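Extracellular matrix-binding protein EbhA (Staphylococcus aureus, PDB 2DGJ) probably helps attach the bacterium to host extracellular matrix as a giant cell-wall-associated adhesin, of which this rod of three-helix bundles is one part. Local coordinates at residues Q20-E26 / L71-L77. Sequence-based numbering, arbitrary orientation.
Sequences QKYRDAE and LNGDAKL
G73 N donates to K21 O at 2.8 Å, and the CA of G73 lies 3.6 Å from the CA of A25. No side chain intervenes here, and the two backbones meet directly. In this rod of three-helix bundles, the contact sets the short helix 20-23 and the turn after it, within a FIVAR range, against the junction where helix 55-70 gives way to helix 73-88, which leads into a GA module. K21 runs alongside D74, its chain extended until a bend at the last torsion (chi4 60°) turns NZ onto L71 O, 2.8 Å away. The same NZ forms a salt bridge with D74 OD1, met from above the carboxylate plane at 3.1 Å. NE2 of Q20 lies over G73 O (C=O...N angle 100°), close to straight in its own amide plane, at 3.1 Å, while L77 N takes the same oxygen as a regular helical bond. Beyond the turn, N72 OD1 receives E26 N, and E26 OE2 pairs with K76 NZ in a salt bridge whose hydrogen bond is weak (3.3 Å). On the apolar side, L71 CD2 meets the edge of the Y22 ring at CD1, and Y22 also packs on K30 and Y33 of helix 27-46. Behind the direct contact, the D24 carboxylate holds the Q20 amide: its OD2 accepts NE2 at 2.7 Å through the anti lone pair and also receives V112 N, at the start of helix 112-135.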
ATOM      1  N   GLN A  20     -12.332 -13.601  -3.436  1.00 17.82           N
ATOM      2  CA  GLN A  20     -11.356 -13.023  -2.527  1.00 17.49           C
ATOM      3  C   GLN A  20     -10.465 -14.142  -1.976  1.00 17.50           C
ATOM      4  O   GLN A  20      -9.290 -13.923  -1.663  1.00 17.44           O
ATOM      5  CB  GLN A  20     -12.097 -12.311  -1.391  1.00 17.21           C
ATOM      6  CG  GLN A  20     -11.221 -11.568  -0.386  1.00 16.94           C
ATOM      7  CD  GLN A  20     -10.501 -12.498   0.552  1.00 16.71           C
ATOM      8  OE1 GLN A  20     -11.043 -13.533   0.943  1.00 16.60           O
ATOM      9  NE2 GLN A  20      -9.279 -12.133   0.935  1.00 16.63           N
ATOM     10  N   LYS A  21     -11.033 -15.342  -1.866  1.00 17.36           N
ATOM     11  CA  LYS A  21     -10.293 -16.490  -1.354  1.00 17.34           C
ATOM     12  C   LYS A  21      -9.061 -16.737  -2.220  1.00 17.22           C
ATOM     13  O   LYS A  21      -7.994 -17.086  -1.718  1.00 17.17           O
ATOM     14  CB  LYS A  21     -11.193 -17.731  -1.339  1.00 17.40           C
ATOM     15  CG  LYS A  21     -10.546 -18.972  -0.744  1.00 17.62           C
ATOM     16  CD  LYS A  21     -11.554 -20.101  -0.567  1.00 17.99           C
ATOM     17  CE  LYS A  21     -10.907 -21.356   0.014  1.00 18.31           C
ATOM     18  NZ  LYS A  21     -10.294 -21.122   1.352  1.00 18.51           N
ATOM     19  N   TYR A  22      -9.219 -16.550  -3.525  1.00 17.06           N
ATOM     20  CA  TYR A  22      -8.129 -16.740  -4.473  1.00 17.12           C
ATOM     21  C   TYR A  22      -7.275 -15.477  -4.518  1.00 17.15           C
ATOM     22  O   TYR A  22      -6.065 -15.516  -4.277  1.00 17.05           O
ATOM     23  CB  TYR A  22      -8.694 -17.018  -5.871  1.00 17.07           C
ATOM     24  CG  TYR A  22      -7.648 -16.993  -6.970  1.00 17.10           C
ATOM     25  CD1 TYR A  22      -6.802 -18.082  -7.186  1.00 17.04           C
ATOM     26  CD2 TYR A  22      -7.486 -15.865  -7.776  1.00 16.99           C
ATOM     27  CE1 TYR A  22      -5.825 -18.049  -8.179  1.00 17.07           C
ATOM     28  CE2 TYR A  22      -6.509 -15.821  -8.765  1.00 17.09           C
ATOM     29  CZ  TYR A  22      -5.682 -16.915  -8.965  1.00 17.14           C
ATOM     30  OH  TYR A  22      -4.714 -16.879  -9.949  1.00 17.15           O
ATOM     31  N   ARG A  23      -7.931 -14.364  -4.832  1.00 17.31           N
ATOM     32  CA  ARG A  23      -7.309 -13.048  -4.938  1.00 17.40           C
ATOM     33  C   ARG A  23      -6.209 -12.777  -3.913  1.00 17.21           C
ATOM     34  O   ARG A  23      -5.055 -12.553  -4.280  1.00 17.00           O
ATOM     35  CB  ARG A  23      -8.380 -11.972  -4.797  1.00 17.97           C
ATOM     36  CG  ARG A  23      -8.464 -10.987  -5.946  1.00 18.71           C
ATOM     37  CD  ARG A  23      -9.278 -11.529  -7.100  1.00 19.33           C
ATOM     38  NE  ARG A  23      -9.956 -10.451  -7.813  1.00 20.16           N
ATOM     39  CZ  ARG A  23      -9.344  -9.403  -8.366  1.00 20.53           C
ATOM     40  NH1 ARG A  23      -8.022  -9.276  -8.305  1.00 20.61           N
ATOM     41  NH2 ARG A  23     -10.066  -8.476  -8.982  1.00 20.79           N
ATOM     42  N   ASP A  24      -6.575 -12.787  -2.633  1.00 17.04           N
ATOM     43  CA  ASP A  24      -5.624 -12.515  -1.554  1.00 16.97           C
ATOM     44  C   ASP A  24      -4.831 -13.707  -1.040  1.00 17.04           C
ATOM     45  O   ASP A  24      -4.086 -13.580  -0.068  1.00 17.06           O
ATOM     46  CB  ASP A  24      -6.337 -11.839  -0.382  1.00 16.91           C
ATOM     47  CG  ASP A  24      -6.860 -10.467  -0.736  1.00 16.95           C
ATOM     48  OD1 ASP A  24      -6.094  -9.701  -1.351  1.00 16.88           O
ATOM     49  OD2 ASP A  24      -8.022 -10.150  -0.402  1.00 17.03           O
ATOM     50  N   ALA A  25      -4.976 -14.864  -1.679  1.00 17.18           N
ATOM     51  CA  ALA A  25      -4.221 -16.042  -1.259  1.00 17.26           C
ATOM     52  C   ALA A  25      -2.750 -15.756  -1.528  1.00 17.35           C
ATOM     53  O   ALA A  25      -2.421 -14.818  -2.257  1.00 17.29           O
ATOM     54  CB  ALA A  25      -4.660 -17.263  -2.045  1.00 17.15           C
ATOM     55  N   GLU A  26      -1.870 -16.557  -0.939  1.00 17.41           N
ATOM     56  CA  GLU A  26      -0.441 -16.360  -1.137  1.00 17.56           C
ATOM     57  C   GLU A  26      -0.112 -16.712  -2.582  1.00 17.40           C
ATOM     58  O   GLU A  26      -0.669 -17.659  -3.139  1.00 17.38           O
ATOM     59  CB  GLU A  26       0.346 -17.234  -0.159  1.00 17.99           C
ATOM     60  CG  GLU A  26      -0.101 -17.051   1.289  1.00 18.74           C
ATOM     61  CD  GLU A  26       0.768 -17.794   2.292  1.00 19.34           C
ATOM     62  OE1 GLU A  26       0.990 -19.010   2.109  1.00 19.63           O
ATOM     63  OE2 GLU A  26       1.220 -17.163   3.275  1.00 19.69           O
ATOM     64  N   LEU A  71      -6.185 -22.540  -1.305  1.00 14.41           N
ATOM     65  CA  LEU A  71      -6.274 -21.086  -1.408  1.00 14.16           C
ATOM     66  C   LEU A  71      -6.656 -20.558  -0.025  1.00 14.08           C
ATOM     67  O   LEU A  71      -7.657 -20.986   0.560  1.00 14.03           O
ATOM     68  CB  LEU A  71      -7.330 -20.701  -2.444  1.00 13.98           C
ATOM     69  CG  LEU A  71      -6.872 -20.513  -3.895  1.00 13.80           C
ATOM     70  CD1 LEU A  71      -5.664 -21.363  -4.205  1.00 13.61           C
ATOM     71  CD2 LEU A  71      -8.017 -20.858  -4.820  1.00 13.50           C
ATOM     72  N   ASN A  72      -5.857 -19.631   0.496  1.00 13.95           N
ATOM     73  CA  ASN A  72      -6.094 -19.100   1.834  1.00 13.85           C
ATOM     74  C   ASN A  72      -6.342 -17.602   1.915  1.00 13.90           C
ATOM     75  O   ASN A  72      -6.061 -16.981   2.935  1.00 13.84           O
ATOM     76  CB  ASN A  72      -4.915 -19.471   2.740  1.00 13.72           C
ATOM     77  CG  ASN A  72      -3.595 -18.876   2.260  1.00 13.62           C
ATOM     78  OD1 ASN A  72      -3.422 -18.599   1.074  1.00 13.46           O
ATOM     79  ND2 ASN A  72      -2.654 -18.698   3.182  1.00 13.40           N
ATOM     80  N   GLY A  73      -6.878 -17.026   0.846  1.00 14.00           N
ATOM     81  CA  GLY A  73      -7.156 -15.601   0.852  1.00 14.22           C
ATOM     82  C   GLY A  73      -8.041 -15.213   2.022  1.00 14.35           C
ATOM     83  O   GLY A  73      -7.819 -14.185   2.665  1.00 14.44           O
ATOM     84  N   ASP A  74      -9.039 -16.040   2.310  1.00 14.47           N
ATOM     85  CA  ASP A  74      -9.957 -15.779   3.412  1.00 14.72           C
ATOM     86  C   ASP A  74      -9.229 -15.779   4.755  1.00 14.68           C
ATOM     87  O   ASP A  74      -9.520 -14.960   5.629  1.00 14.76           O
ATOM     88  CB  ASP A  74     -11.092 -16.812   3.410  1.00 14.92           C
ATOM     89  CG  ASP A  74     -10.582 -18.247   3.413  1.00 15.27           C
ATOM     90  OD1 ASP A  74      -9.553 -18.516   2.757  1.00 15.21           O
ATOM     91  OD2 ASP A  74     -11.215 -19.107   4.062  1.00 15.43           O
ATOM     92  N   ALA A  75      -8.273 -16.689   4.913  1.00 14.57           N
ATOM     93  CA  ALA A  75      -7.503 -16.770   6.150  1.00 14.36           C
ATOM     94  C   ALA A  75      -6.650 -15.509   6.263  1.00 14.31           C
ATOM     95  O   ALA A  75      -6.427 -14.989   7.352  1.00 14.05           O
ATOM     96  CB  ALA A  75      -6.614 -18.007   6.142  1.00 14.32           C
ATOM     97  N   LYS A  76      -6.183 -15.021   5.118  1.00 14.42           N
ATOM     98  CA  LYS A  76      -5.361 -13.817   5.072  1.00 14.47           C
ATOM     99  C   LYS A  76      -6.186 -12.578   5.374  1.00 14.44           C
ATOM    100  O   LYS A  76      -5.651 -11.577   5.853  1.00 14.33           O
ATOM    101  CB  LYS A  76      -4.707 -13.667   3.696  1.00 14.61           C
ATOM    102  CG  LYS A  76      -3.508 -14.574   3.480  1.00 15.08           C
ATOM    103  CD  LYS A  76      -2.339 -14.149   4.365  1.00 15.39           C
ATOM    104  CE  LYS A  76      -1.098 -14.999   4.125  1.00 15.68           C
ATOM    105  NZ  LYS A  76       0.067 -14.538   4.948  1.00 15.87           N
ATOM    106  N   LEU A  77      -7.484 -12.643   5.082  1.00 14.46           N
ATOM    107  CA  LEU A  77      -8.381 -11.525   5.345  1.00 14.45           C
ATOM    108  C   LEU A  77      -8.626 -11.412   6.841  1.00 14.44           C
ATOM    109  O   LEU A  77      -8.656 -10.319   7.394  1.00 14.42           O
ATOM    110  CB  LEU A  77      -9.718 -11.722   4.627  1.00 14.50           C
ATOM    111  CG  LEU A  77     -10.774 -10.630   4.850  1.00 14.64           C
ATOM    112  CD1 LEU A  77     -10.263  -9.297   4.329  1.00 14.57           C
ATOM    113  CD2 LEU A  77     -12.063 -11.015   4.139  1.00 14.62           C
TER